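PDB 2QW5: xylose isomerase-like TIM barrel from Anabaena variabilis ATCC 29413, which binds a zinc ion and D-xylose at the mouth of its barrel and is probably a sugar phosphate isomerase or epimerase. Local coordinates for residues I84-G89 with E124-P129; G128-P133 with V178-E183; Y12-M17 with G47-I52. One frame throughout, in Å; residues are numbered along the deposited sequence.

Contact 1. Residues I84-G89 with E124-P129; sequences ISTNVG and EIMMGP. With XLS (D-xylose), chain C.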
ATOM      1  N   ILE A  84     -28.176  -5.877 -25.438  1.00 16.94           N
ATOM      2  CA  ILE A  84     -27.133  -5.422 -24.544  1.00 17.36           C
ATOM      3  C   ILE A  84     -27.673  -5.442 -23.131  1.00 16.68           C
ATOM      4  O   ILE A  84     -28.807  -5.044 -22.920  1.00 18.02           O
ATOM      5  CB  ILE A  84     -26.751  -3.971 -24.849  1.00 15.63           C
ATOM      6  CG1 ILE A  84     -26.244  -3.800 -26.299  1.00 20.52           C
ATOM      7  CG2 ILE A  84     -25.695  -3.401 -23.849  1.00 17.11           C
ATOM      8  CD1 ILE A  84     -25.032  -4.568 -26.617  1.00 19.93           C
ATOM      9  N   SER A  85     -26.876  -5.991 -22.214  1.00 16.05           N
ATOM     10  CA  SER A  85     -27.053  -5.838 -20.762  1.00 16.35           C
ATOM     11  C   SER A  85     -25.871  -4.945 -20.299  1.00 16.76           C
ATOM     12  O   SER A  85     -24.871  -4.807 -20.997  1.00 15.94           O
ATOM     13  CB  SER A  85     -27.073  -7.182 -20.066  1.00 16.82           C
ATOM     14  OG  SER A  85     -25.853  -7.869 -20.244  1.00 18.71           O
ATOM     15  N   THR A  86     -26.007  -4.298 -19.152  1.00 14.80           N
ATOM     16  CA  THR A  86     -24.964  -3.430 -18.634  1.00 17.33           C
ATOM     17  C   THR A  86     -24.444  -3.899 -17.282  1.00 18.50           C
ATOM     18  O   THR A  86     -25.188  -4.524 -16.494  1.00 14.49           O
ATOM     19  CB  THR A  86     -25.413  -1.963 -18.509  1.00 19.03           C
ATOM     20  OG1 THR A  86     -26.496  -1.882 -17.567  1.00 10.63           O
ATOM     21  CG2 THR A  86     -25.806  -1.418 -19.802  1.00  9.33           C
ATOM     22  N   ASN A  87     -23.162  -3.617 -17.056  1.00 17.99           N
ATOM     23  CA  ASN A  87     -22.487  -3.857 -15.801  1.00 18.44           C
ATOM     24  C   ASN A  87     -22.129  -2.473 -15.217  1.00 17.11           C
ATOM     25  O   ASN A  87     -21.412  -1.672 -15.826  1.00 15.81           O
ATOM     26  CB  ASN A  87     -21.270  -4.741 -15.974  1.00 17.60           C
ATOM     27  CG  ASN A  87     -20.673  -5.148 -14.672  1.00 21.94           C
ATOM     28  OD1 ASN A  87     -20.086  -4.333 -13.986  1.00 22.42           O
ATOM     29  ND2 ASN A  87     -20.780  -6.421 -14.343  1.00 23.34           N
ATOM     30  N   VAL A  88     -22.653  -2.218 -14.035  1.00 14.73           N
ATOM     31  CA  VAL A  88     -22.540  -0.938 -13.371  1.00 15.72           C
ATOM     32  C   VAL A  88     -22.239  -1.169 -11.909  1.00 19.50           C
ATOM     33  O   VAL A  88     -22.857  -2.019 -11.293  1.00 16.10           O
ATOM     34  CB  VAL A  88     -23.860  -0.099 -13.488  1.00 15.37           C
ATOM     35  CG1 VAL A  88     -23.770   1.133 -12.644  1.00 12.83           C
ATOM     36  CG2 VAL A  88     -24.118   0.321 -14.971  1.00 14.07           C
ATOM     37  N   GLY A  89     -21.316  -0.387 -11.378  1.00 18.86           N
ATOM     38  CA  GLY A  89     -20.945  -0.464  -9.971  1.00 19.28           C
ATOM     39  C   GLY A  89     -21.015   0.846  -9.245  1.00 17.29           C
ATOM     40  O   GLY A  89     -20.734   1.902  -9.812  1.00 19.54           O
ATOM     41  N   GLU A 124     -32.525  -4.253 -21.066  1.00 21.78           N
ATOM     42  CA  GLU A 124     -33.533  -4.524 -20.075  1.00 25.10           C
ATOM     43  C   GLU A 124     -32.970  -5.126 -18.793  1.00 23.13           C
ATOM     44  O   GLU A 124     -33.713  -5.463 -17.888  1.00 23.59           O
ATOM     45  CB  GLU A 124     -34.599  -5.356 -20.766  1.00 28.46           C
ATOM     46  CG  GLU A 124     -35.357  -4.425 -21.849  1.00 33.42           C
ATOM     47  CD  GLU A 124     -36.340  -5.136 -22.791  1.00 35.72           C
ATOM     48  OE1 GLU A 124     -35.902  -5.946 -23.668  1.00 48.59           O
ATOM     49  OE2 GLU A 124     -37.546  -4.825 -22.666  1.00 39.32           O
ATOM     50  N   ILE A 125     -31.641  -5.211 -18.698  1.00 21.25           N
ATOM     51  CA  ILE A 125     -30.952  -5.713 -17.524  1.00 20.13           C
ATOM     52  C   ILE A 125     -29.735  -4.831 -17.219  1.00 19.07           C
ATOM     53  O   ILE A 125     -28.852  -4.660 -18.085  1.00 19.98           O
ATOM     54  CB  ILE A 125     -30.470  -7.162 -17.706  1.00 23.32           C
ATOM     55  CG1 ILE A 125     -31.644  -8.138 -17.921  1.00 29.77           C
ATOM     56  CG2 ILE A 125     -29.697  -7.619 -16.481  1.00 17.88           C
ATOM     57  CD1 ILE A 125     -31.194  -9.526 -18.363  1.00 24.20           C
HETATM   58  N   MSE A 126     -29.722  -4.264 -16.006  1.00 17.40           N
HETATM   59  CA  MSE A 126     -28.567  -3.525 -15.460  1.00 16.10           C
HETATM   60  C   MSE A 126     -28.164  -4.315 -14.231  1.00 19.09           C
HETATM   61  O   MSE A 126     -28.984  -4.468 -13.287  1.00 17.32           O
HETATM   62  CB  MSE A 126     -28.928  -2.103 -15.063  1.00 15.82           C
HETATM   63  CG  MSE A 126     -27.733  -1.300 -14.530  1.00 16.24           C
HETATM   64 SE   MSE A 126     -28.122   0.496 -14.251  0.75  8.78          SE
HETATM   65  CE  MSE A 126     -28.061   0.622 -12.310  1.00  9.46           C
HETATM   66  N   MSE A 127     -26.913  -4.783 -14.213  1.00 18.26           N
HETATM   67  CA  MSE A 127     -26.418  -5.624 -13.109  1.00 22.26           C
HETATM   68  C   MSE A 127     -25.126  -5.114 -12.530  1.00 18.41           C
HETATM   69  O   MSE A 127     -24.436  -4.333 -13.162  1.00 17.79           O
HETATM   70  CB  MSE A 127     -26.154  -7.051 -13.601  1.00 20.37           C
HETATM   71  CG  MSE A 127     -25.144  -7.112 -14.772  1.00 32.58           C
HETATM   72 SE   MSE A 127     -24.047  -8.578 -14.567  0.75 41.36          SE
HETATM   73  CE  MSE A 127     -23.020  -8.154 -12.972  1.00 27.86           C
ATOM     74  N   GLY A 128     -24.816  -5.551 -11.314  1.00 20.46           N
ATOM     75  CA  GLY A 128     -23.506  -5.300 -10.741  1.00 18.95           C
ATOM     76  C   GLY A 128     -23.562  -4.958  -9.280  1.00 17.62           C
ATOM     77  O   GLY A 128     -24.611  -5.105  -8.668  1.00 15.44           O
ATOM     78  N   PRO A 129     -22.402  -4.551  -8.710  1.00 17.27           N
ATOM     79  CA  PRO A 129     -22.252  -4.196  -7.312  1.00 16.23           C
ATOM     80  C   PRO A 129     -22.729  -2.748  -7.032  1.00 19.46           C
ATOM     81  O   PRO A 129     -21.922  -1.850  -6.718  1.00 18.71           O
ATOM     82  CB  PRO A 129     -20.754  -4.385  -7.085  1.00 15.29           C
ATOM     83  CG  PRO A 129     -20.154  -4.028  -8.427  1.00 18.99           C
ATOM     84  CD  PRO A 129     -21.109  -4.454  -9.437  1.00 14.60           C
TER
HETATM   85  C1  XLS C 401     -16.697  -8.213 -11.063  1.00 51.13           C
HETATM   86  C2  XLS C 401     -17.576  -6.970 -11.005  1.00 50.44           C
HETATM   87  C3  XLS C 401     -16.810  -5.629 -11.285  1.00 49.90           C
HETATM   88  C4  XLS C 401     -17.601  -4.609 -12.080  1.00 43.51           C
HETATM   89  O1  XLS C 401     -16.832  -9.369 -10.229  1.00 37.62           O
HETATM   90  O2  XLS C 401     -18.752  -7.121 -11.800  1.00 48.01           O
HETATM   91  O3  XLS C 401     -15.545  -5.683 -11.947  1.00 53.13           O
HETATM   92  O4  XLS C 401     -18.852  -4.452 -11.473  1.00 39.24           O
HETATM   93  O   HOH W   1     -30.742  -6.458 -21.728  1.00 34.79           O
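T86 is bonded to strand 125-128 through both its N-H and its carbonyl. The N-H goes to I125 O at 3.1 Å, and the carbonyl takes the N-H of M127 at 2.9 Å. The ladder closes with V88 N to M127 O, 2.9 Å. At the other end, before the T86 N to I125 O bond, the two chains part enough for water 1 to step in, donating a hydrogen bond to I84 O and accepting one from E124 N, which are themselves 4.2 Å apart. The two hydroxyls have partners outside the strands: S85 OG bonds Y245 OH, and T86 OG1, though it lies against CG of the selenomethionine M126, bonds T118 OG1.

N87 binds the sugar. With CG anti to the backbone N (chi1 -172°), the amide reaches D-xylose, where OD1 accepts from O4 at 2.8 Å and ND2 gives a weak 3.3 Å bond to O2; CE of the selenomethionine M127 lies against ND2. A leucine here would probably leave O4 and O2 of the sugar without these partners, its branched apolar end being unable to accept or donate.

The two strands belong to a beta-alpha-beta unit of the barrel. Strand 47-51 bonds the far edge of 83-87, the backbone of E124 is hydrogen-bonded to that of K179 in the next strand, and helix 101-120 covers the M126 and V88 side while M127 faces Y245 and Q247 of strand 243-248.

Contact 2. Residues G128-P133 with V178-E183; sequences GPIVIP and VKLAIE. With ZN (zinc ion), chain D; XLS (D-xylose), chain C.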
ATOM      1  N   GLY A 128     -24.816  -5.551 -11.314  1.00 20.46           N
ATOM      2  CA  GLY A 128     -23.506  -5.300 -10.741  1.00 18.95           C
ATOM      3  C   GLY A 128     -23.562  -4.958  -9.280  1.00 17.62           C
ATOM      4  O   GLY A 128     -24.611  -5.105  -8.668  1.00 15.44           O
ATOM      5  N   PRO A 129     -22.402  -4.551  -8.710  1.00 17.27           N
ATOM      6  CA  PRO A 129     -22.252  -4.196  -7.312  1.00 16.23           C
ATOM      7  C   PRO A 129     -22.729  -2.748  -7.032  1.00 19.46           C
ATOM      8  O   PRO A 129     -21.922  -1.850  -6.718  1.00 18.71           O
ATOM      9  CB  PRO A 129     -20.754  -4.385  -7.085  1.00 15.29           C
ATOM     10  CG  PRO A 129     -20.154  -4.028  -8.427  1.00 18.99           C
ATOM     11  CD  PRO A 129     -21.109  -4.454  -9.437  1.00 14.60           C
ATOM     12  N   ILE A 130     -24.058  -2.584  -7.048  1.00 19.81           N
ATOM     13  CA  ILE A 130     -24.708  -1.285  -6.932  1.00 17.91           C
ATOM     14  C   ILE A 130     -25.197  -0.904  -5.493  1.00 19.14           C
ATOM     15  O   ILE A 130     -25.936   0.076  -5.355  1.00 19.76           O
ATOM     16  CB  ILE A 130     -25.839  -1.123  -7.980  1.00 17.17           C
ATOM     17  CG1 ILE A 130     -26.976  -2.139  -7.786  1.00 24.08           C
ATOM     18  CG2 ILE A 130     -25.237  -1.229  -9.460  1.00 13.77           C
ATOM     19  CD1 ILE A 130     -28.178  -1.894  -8.645  1.00 20.17           C
ATOM     20  N   VAL A 131     -24.786  -1.677  -4.474  1.00 18.66           N
ATOM     21  CA  VAL A 131     -25.139  -1.417  -3.059  1.00 18.32           C
ATOM     22  C   VAL A 131     -23.907  -0.866  -2.321  1.00 16.56           C
ATOM     23  O   VAL A 131     -23.879   0.291  -1.913  1.00 20.42           O
ATOM     24  CB  VAL A 131     -25.692  -2.684  -2.404  1.00 16.03           C
ATOM     25  CG1 VAL A 131     -26.125  -2.395  -0.942  1.00 15.80           C
ATOM     26  CG2 VAL A 131     -26.866  -3.272  -3.238  1.00 17.56           C
ATOM     27  N   ILE A 132     -22.898  -1.704  -2.125  1.00 17.55           N
ATOM     28  CA  ILE A 132     -21.662  -1.328  -1.472  1.00 16.78           C
ATOM     29  C   ILE A 132     -20.671  -1.095  -2.658  1.00 18.44           C
ATOM     30  O   ILE A 132     -20.654  -1.932  -3.585  1.00 18.25           O
ATOM     31  CB  ILE A 132     -21.119  -2.467  -0.587  1.00 20.80           C
ATOM     32  CG1 ILE A 132     -22.169  -2.925   0.461  1.00 23.90           C
ATOM     33  CG2 ILE A 132     -19.796  -2.069   0.085  1.00 17.50           C
ATOM     34  CD1 ILE A 132     -22.562  -1.865   1.440  1.00 22.03           C
ATOM     35  N   PRO A 133     -19.889   0.011  -2.635  1.00 18.99           N
ATOM     36  CA  PRO A 133     -18.882   0.325  -3.672  1.00 18.54           C
ATOM     37  C   PRO A 133     -17.939  -0.830  -3.945  1.00 18.68           C
ATOM     38  O   PRO A 133     -17.400  -1.395  -3.011  1.00 16.41           O
ATOM     39  CB  PRO A 133     -18.118   1.497  -3.063  1.00 19.43           C
ATOM     40  CG  PRO A 133     -19.148   2.213  -2.288  1.00 20.29           C
ATOM     41  CD  PRO A 133     -19.932   1.100  -1.635  1.00 21.35           C
ATOM     42  N   VAL A 178     -36.100  -1.573 -17.034  1.00 18.99           N
ATOM     43  CA  VAL A 178     -34.756  -2.112 -16.788  1.00 17.37           C
ATOM     44  C   VAL A 178     -34.818  -2.881 -15.487  1.00 16.37           C
ATOM     45  O   VAL A 178     -35.174  -2.316 -14.437  1.00 16.82           O
ATOM     46  CB  VAL A 178     -33.712  -0.977 -16.669  1.00 18.67           C
ATOM     47  CG1 VAL A 178     -32.358  -1.528 -16.146  1.00 12.89           C
ATOM     48  CG2 VAL A 178     -33.618  -0.194 -18.010  1.00 13.94           C
ATOM     49  N   LYS A 179     -34.550  -4.178 -15.538  1.00 16.51           N
ATOM     50  CA  LYS A 179     -34.531  -4.968 -14.287  1.00 16.73           C
ATOM     51  C   LYS A 179     -33.185  -4.680 -13.654  1.00 17.96           C
ATOM     52  O   LYS A 179     -32.190  -4.626 -14.373  1.00 18.45           O
ATOM     53  CB  LYS A 179     -34.659  -6.465 -14.580  1.00 17.79           C
ATOM     54  CG  LYS A 179     -35.953  -6.938 -15.218  1.00 26.39           C
ATOM     55  CD  LYS A 179     -37.097  -6.903 -14.282  1.00 36.74           C
ATOM     56  CE  LYS A 179     -38.319  -7.545 -14.949  1.00 46.15           C
ATOM     57  NZ  LYS A 179     -39.547  -7.101 -14.245  1.00 46.20           N
ATOM     58  N   LEU A 180     -33.144  -4.518 -12.327  1.00 17.27           N
ATOM     59  CA  LEU A 180     -31.883  -4.259 -11.600  1.00 19.74           C
ATOM     60  C   LEU A 180     -31.410  -5.580 -10.986  1.00 20.51           C
ATOM     61  O   LEU A 180     -32.097  -6.104 -10.139  1.00 17.91           O
ATOM     62  CB  LEU A 180     -32.094  -3.194 -10.510  1.00 20.77           C
ATOM     63  CG  LEU A 180     -32.460  -1.765 -10.992  1.00 21.16           C
ATOM     64  CD1 LEU A 180     -32.954  -0.911  -9.833  1.00 21.58           C
ATOM     65  CD2 LEU A 180     -31.284  -1.095 -11.712  1.00 20.16           C
ATOM     66  N   ALA A 181     -30.241  -6.086 -11.391  1.00 15.61           N
ATOM     67  CA  ALA A 181     -29.694  -7.394 -10.920  1.00 15.35           C
ATOM     68  C   ALA A 181     -28.446  -7.174 -10.091  1.00 17.43           C
ATOM     69  O   ALA A 181     -27.367  -7.055 -10.641  1.00 13.93           O
ATOM     70  CB  ALA A 181     -29.420  -8.310 -12.093  1.00 14.34           C
ATOM     71  N   ILE A 182     -28.616  -7.108  -8.751  1.00 16.84           N
ATOM     72  CA  ILE A 182     -27.523  -6.924  -7.793  1.00 16.33           C
ATOM     73  C   ILE A 182     -26.711  -8.211  -7.706  1.00 17.43           C
ATOM     74  O   ILE A 182     -27.267  -9.306  -7.652  1.00 16.28           O
ATOM     75  CB  ILE A 182     -28.006  -6.546  -6.372  1.00 15.20           C
ATOM     76  CG1 ILE A 182     -28.866  -5.275  -6.367  1.00 16.19           C
ATOM     77  CG2 ILE A 182     -26.798  -6.304  -5.435  1.00 14.43           C
ATOM     78  CD1 ILE A 182     -29.593  -4.974  -4.967  1.00 18.58           C
ATOM     79  N   GLU A 183     -25.388  -8.071  -7.659  1.00 17.86           N
ATOM     80  CA  GLU A 183     -24.479  -9.211  -7.714  1.00 17.22           C
ATOM     81  C   GLU A 183     -23.781  -9.519  -6.379  1.00 15.20           C
ATOM     82  O   GLU A 183     -23.098  -8.655  -5.836  1.00 15.39           O
ATOM     83  CB  GLU A 183     -23.416  -8.932  -8.799  1.00 17.12           C
ATOM     84  CG  GLU A 183     -22.554 -10.159  -9.134  1.00 17.23           C
ATOM     85  CD  GLU A 183     -21.472  -9.876 -10.154  1.00 24.08           C
ATOM     86  OE1 GLU A 183     -21.163  -8.670 -10.370  1.00 26.05           O
ATOM     87  OE2 GLU A 183     -20.941 -10.892 -10.716  1.00 17.81           O
TER
HETATM   88 ZN    ZN D 400     -20.045 -11.378 -12.594  0.50 24.74          ZN
HETATM   89  C1  XLS C 401     -16.697  -8.213 -11.063  1.00 51.13           C
HETATM   90  C2  XLS C 401     -17.576  -6.970 -11.005  1.00 50.44           C
HETATM   91  C3  XLS C 401     -16.810  -5.629 -11.285  1.00 49.90           C
HETATM   92  C4  XLS C 401     -17.601  -4.609 -12.080  1.00 43.51           C
HETATM   93  O1  XLS C 401     -16.832  -9.369 -10.229  1.00 37.62           O
HETATM   94  O2  XLS C 401     -18.752  -7.121 -11.800  1.00 48.01           O
HETATM   95  O3  XLS C 401     -15.545  -5.683 -11.947  1.00 53.13           O
HETATM   96  O4  XLS C 401     -18.852  -4.452 -11.473  1.00 39.24           O
HETATM   97  O   HOH W   2     -18.301 -10.673 -11.833  1.00 27.65           O
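I182 is the bump, and I130 and V131 make the hollow that takes it. The isoleucine divides its branches between the two: its CG1 lies 3.9 Å from I130 CG1, while its CG2 and CD1 both rest on V131 CG2, CD1 at 3.7 Å. Both pairs of side chains meet at about a right angle, so each branch of I182 fits across its neighbour. I130 holds CG1 between its backbone N and carbonyl carbon (chi1 63°), a turn that swings the CD1 end over I182 and on toward L180 CD2, a looser 4.4 Å contact.

Beneath this apolar patch the backbones meet at G128. Its N-H bonds A181 O at 3.0 Å, and its carbonyl accepts from E183 N at 3.2 Å. G128 has a positive phi of 140°, where a CB would be jammed against the preceding carbonyl and would clash with P129 CD. The chain then turns sharply, through an inverse gamma turn centred on P129, which carries I130 and V131 over the strand.

E183 leaves the G128 carbonyl with its chain extended and sends its carboxylate into the site. OE2 binds zinc at 2.1 Å; OE1 accepts a hydrogen bond from O2 of D-xylose. D216, Q247 and E281 also bind the metal, and water 2 joins zinc to O1 of the sugar. A metal and sugar site at the C-terminal strand ends is characteristic of the xylose isomerase-like TIM barrel.

Contact 3. Residues Y12-M17 with G47-I52; sequences YISFFM and GFEFPI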
ATOM      1  N   TYR A  12     -25.098 -14.766 -24.029  1.00 18.02           N
ATOM      2  CA  TYR A  12     -24.406 -13.475 -24.175  1.00 18.21           C
ATOM      3  C   TYR A  12     -22.950 -13.658 -23.768  1.00 16.10           C
ATOM      4  O   TYR A  12     -22.595 -14.688 -23.219  1.00 17.97           O
ATOM      5  CB  TYR A  12     -25.020 -12.437 -23.245  1.00 21.40           C
ATOM      6  CG  TYR A  12     -26.415 -11.924 -23.562  1.00 17.23           C
ATOM      7  CD1 TYR A  12     -27.293 -12.576 -24.464  1.00 14.07           C
ATOM      8  CD2 TYR A  12     -26.933 -10.837 -22.831  1.00 18.15           C
ATOM      9  CE1 TYR A  12     -28.611 -12.071 -24.676  1.00 17.80           C
ATOM     10  CE2 TYR A  12     -28.219 -10.358 -23.051  1.00 17.07           C
ATOM     11  CZ  TYR A  12     -29.050 -10.964 -23.966  1.00 22.80           C
ATOM     12  OH  TYR A  12     -30.325 -10.472 -24.137  1.00 22.65           O
ATOM     13  N   ILE A  13     -22.113 -12.691 -24.087  1.00 17.19           N
ATOM     14  CA  ILE A  13     -20.725 -12.649 -23.586  1.00 15.68           C
ATOM     15  C   ILE A  13     -20.370 -11.256 -23.095  1.00 17.84           C
ATOM     16  O   ILE A  13     -20.771 -10.260 -23.687  1.00 18.71           O
ATOM     17  CB  ILE A  13     -19.729 -13.167 -24.626  1.00 17.73           C
ATOM     18  CG1 ILE A  13     -18.327 -13.280 -24.008  1.00 19.95           C
ATOM     19  CG2 ILE A  13     -19.801 -12.318 -25.913  1.00 15.36           C
ATOM     20  CD1 ILE A  13     -17.330 -14.119 -24.844  1.00 15.58           C
ATOM     21  N   SER A  14     -19.622 -11.191 -21.985  1.00 16.49           N
ATOM     22  CA  SER A  14     -19.168  -9.927 -21.436  1.00 16.66           C
ATOM     23  C   SER A  14     -18.017  -9.285 -22.232  1.00 16.94           C
ATOM     24  O   SER A  14     -17.070  -9.957 -22.596  1.00 18.01           O
ATOM     25  CB  SER A  14     -18.632 -10.127 -20.028  1.00 13.59           C
ATOM     26  OG  SER A  14     -18.141  -8.905 -19.526  1.00 15.61           O
ATOM     27  N   PHE A  15     -18.083  -7.955 -22.388  1.00 19.51           N
ATOM     28  CA  PHE A  15     -16.973  -7.166 -22.968  1.00 17.31           C
ATOM     29  C   PHE A  15     -15.741  -7.083 -22.050  1.00 19.19           C
ATOM     30  O   PHE A  15     -14.755  -6.510 -22.466  1.00 19.75           O
ATOM     31  CB  PHE A  15     -17.412  -5.780 -23.512  1.00 18.17           C
ATOM     32  CG  PHE A  15     -17.488  -5.744 -25.006  1.00 19.01           C
ATOM     33  CD1 PHE A  15     -18.309  -6.651 -25.685  1.00 19.67           C
ATOM     34  CD2 PHE A  15     -16.710  -4.837 -25.742  1.00 19.44           C
ATOM     35  CE1 PHE A  15     -18.372  -6.660 -27.076  1.00 22.89           C
ATOM     36  CE2 PHE A  15     -16.750  -4.845 -27.158  1.00 19.64           C
ATOM     37  CZ  PHE A  15     -17.604  -5.744 -27.816  1.00 19.68           C
ATOM     38  N   PHE A  16     -15.797  -7.640 -20.817  1.00 17.51           N
ATOM     39  CA  PHE A  16     -14.564  -7.814 -19.989  1.00 16.19           C
ATOM     40  C   PHE A  16     -13.468  -8.709 -20.627  1.00 16.41           C
ATOM     41  O   PHE A  16     -12.361  -8.815 -20.086  1.00 16.62           O
ATOM     42  CB  PHE A  16     -14.912  -8.339 -18.603  1.00 12.84           C
ATOM     43  CG  PHE A  16     -15.680  -7.367 -17.747  1.00 17.41           C
ATOM     44  CD1 PHE A  16     -15.482  -5.981 -17.825  1.00 18.12           C
ATOM     45  CD2 PHE A  16     -16.546  -7.845 -16.778  1.00 21.74           C
ATOM     46  CE1 PHE A  16     -16.112  -5.113 -16.964  1.00 17.58           C
ATOM     47  CE2 PHE A  16     -17.209  -6.951 -15.938  1.00 15.56           C
ATOM     48  CZ  PHE A  16     -16.974  -5.589 -16.022  1.00 18.20           C
HETATM   49  N   MSE A  17     -13.796  -9.406 -21.728  1.00 17.40           N
HETATM   50  CA  MSE A  17     -12.817 -10.108 -22.542  1.00 17.91           C
HETATM   51  C   MSE A  17     -11.871  -9.059 -23.177  1.00 18.35           C
HETATM   52  O   MSE A  17     -10.734  -9.391 -23.515  1.00 18.83           O
HETATM   53  CB  MSE A  17     -13.500 -10.897 -23.651  1.00 17.37           C
HETATM   54  CG  MSE A  17     -12.557 -11.715 -24.599  1.00 19.82           C
HETATM   55 SE   MSE A  17     -11.582 -13.023 -23.598  0.75 11.37          SE
HETATM   56  CE  MSE A  17     -12.837 -14.419 -23.713  1.00 14.89           C
ATOM     57  N   GLY A  47     -26.113 -11.646 -27.608  1.00 16.40           N
ATOM     58  CA  GLY A  47     -26.072 -10.400 -26.864  1.00 12.81           C
ATOM     59  C   GLY A  47     -24.761 -10.197 -26.128  1.00 13.81           C
ATOM     60  O   GLY A  47     -23.953 -11.112 -26.014  1.00 14.01           O
ATOM     61  N   PHE A  48     -24.568  -8.978 -25.631  1.00 17.90           N
ATOM     62  CA  PHE A  48     -23.263  -8.566 -25.019  1.00 17.54           C
ATOM     63  C   PHE A  48     -23.437  -7.775 -23.763  1.00 17.26           C
ATOM     64  O   PHE A  48     -24.386  -7.036 -23.695  1.00 15.84           O
ATOM     65  CB  PHE A  48     -22.470  -7.790 -26.071  1.00 14.80           C
ATOM     66  CG  PHE A  48     -22.271  -8.586 -27.312  1.00 19.07           C
ATOM     67  CD1 PHE A  48     -21.197  -9.467 -27.430  1.00 22.61           C
ATOM     68  CD2 PHE A  48     -23.236  -8.582 -28.293  1.00 20.73           C
ATOM     69  CE1 PHE A  48     -21.064 -10.291 -28.572  1.00 27.80           C
ATOM     70  CE2 PHE A  48     -23.132  -9.412 -29.435  1.00 12.84           C
ATOM     71  CZ  PHE A  48     -22.044 -10.264 -29.569  1.00 20.61           C
ATOM     72  N   GLU A  49     -22.568  -7.960 -22.757  1.00 17.66           N
ATOM     73  CA  GLU A  49     -22.642  -7.161 -21.539  1.00 21.72           C
ATOM     74  C   GLU A  49     -21.630  -6.065 -21.732  1.00 18.53           C
ATOM     75  O   GLU A  49     -20.456  -6.338 -21.945  1.00 22.13           O
ATOM     76  CB  GLU A  49     -22.258  -7.866 -20.228  1.00 21.98           C
ATOM     77  CG  GLU A  49     -22.756  -9.233 -19.985  1.00 31.38           C
ATOM     78  CD  GLU A  49     -22.557  -9.631 -18.499  1.00 29.18           C
ATOM     79  OE1 GLU A  49     -21.671  -9.071 -17.775  1.00 45.75           O
ATOM     80  OE2 GLU A  49     -23.303 -10.504 -18.071  1.00 32.27           O
ATOM     81  N   PHE A  50     -22.093  -4.843 -21.630  1.00 19.32           N
ATOM     82  CA  PHE A  50     -21.279  -3.632 -21.724  1.00 21.95           C
ATOM     83  C   PHE A  50     -21.064  -3.059 -20.342  1.00 19.18           C
ATOM     84  O   PHE A  50     -22.047  -2.693 -19.688  1.00 17.50           O
ATOM     85  CB  PHE A  50     -22.027  -2.597 -22.557  1.00 20.86           C
ATOM     86  CG  PHE A  50     -21.887  -2.759 -24.055  1.00 16.04           C
ATOM     87  CD1 PHE A  50     -21.360  -3.909 -24.662  1.00 22.80           C
ATOM     88  CD2 PHE A  50     -22.416  -1.748 -24.870  1.00 16.65           C
ATOM     89  CE1 PHE A  50     -21.252  -3.986 -26.062  1.00 18.54           C
ATOM     90  CE2 PHE A  50     -22.341  -1.836 -26.246  1.00 17.41           C
ATOM     91  CZ  PHE A  50     -21.769  -2.950 -26.844  1.00 16.99           C
ATOM     92  N   PRO A  51     -19.787  -3.029 -19.866  1.00 21.26           N
ATOM     93  CA  PRO A  51     -19.537  -2.272 -18.645  1.00 19.03           C
ATOM     94  C   PRO A  51     -19.712  -0.787 -18.928  1.00 16.73           C
ATOM     95  O   PRO A  51     -19.333  -0.330 -19.997  1.00 17.66           O
ATOM     96  CB  PRO A  51     -18.073  -2.591 -18.302  1.00 19.80           C
ATOM     97  CG  PRO A  51     -17.436  -2.979 -19.617  1.00 20.55           C
ATOM     98  CD  PRO A  51     -18.549  -3.683 -20.359  1.00 24.90           C
ATOM     99  N   ILE A  52     -20.345  -0.051 -18.005  1.00 14.62           N
ATOM    100  CA  ILE A  52     -20.493   1.393 -18.144  1.00 14.56           C
ATOM    101  C   ILE A  52     -19.517   2.046 -17.188  1.00 15.20           C
ATOM    102  O   ILE A  52     -19.728   2.028 -15.940  1.00 16.69           O
ATOM    103  CB  ILE A  52     -21.942   1.903 -17.940  1.00 13.88           C
ATOM    104  CG1 ILE A  52     -22.903   1.174 -18.915  1.00 16.76           C
ATOM    105  CG2 ILE A  52     -22.036   3.463 -18.063  1.00 14.09           C
ATOM    106  CD1 ILE A  52     -22.580   1.292 -20.431  1.00 20.33           C
TER
HETATM  107  O   HOH W   3     -19.627  -7.237 -18.122  1.00 40.33           O
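Y12 and G47 meet at the start of the first beta-alpha-beta unit of the TIM barrel, where strands 12-14 and 47-51 run parallel. The Y12 ring, with CG anti to its carbonyl carbon (chi1 -70°), lies over G47, whose CA sits 3.7 Å from the ring centroid in a CH-pi contact; a CB on G47 would strike Y12 CE1. Further along, I13 CG2 meets F48 CD1 at 3.5 Å.

F15 begins the 3-10 segment with chi1 at -104°, away from the usual staggered positions. This turn presents one ring face to the edge of F50, an edge-to-face pair with planes at 68°, and brings F48 CD1 to the ring's edge. The backbone is tied here too, F15 N bonding E49 O at 2.9 Å. F16 and P51 run alongside each other, pointing opposite ways, with F16 CE1 3.5 Å from P51 CB, and F16 stacks on F283.

On the face that also carries Y12 and S14, E49 stretches out beyond CG, and its OE2 is held by Y245 and Q247, the latter a zinc ligand. S14 OG accepts from F16 N in an ST turn and also bonds water 3, which donates to E49 OE1 at 2.8 Å.

How the contacts relate
All three contacts belong to one closed parallel barrel of eight strands. Along the chain contact 3 comes first, joining strands 11-14 and 47-51; contact 1 joins 83-87 to 125-128, and contact 2 joins the end of 125-128 and the loop after it to 179-182, sharing G128 and P129 with contact 1. Contacts 1 and 2 have centres about 7 Å apart and both touch D-xylose. Contacts 1 and 3, about 9 Å between centres, meet where strand 47-51 borders 83-87, probably through S85 O with F50 N and N87 O with I52 N. Contacts 2 and 3, about 16 Å apart by centres, do not touch. Together they cover the first five strands, and contacts 1 and 2 contribute residues to the zinc and sugar site.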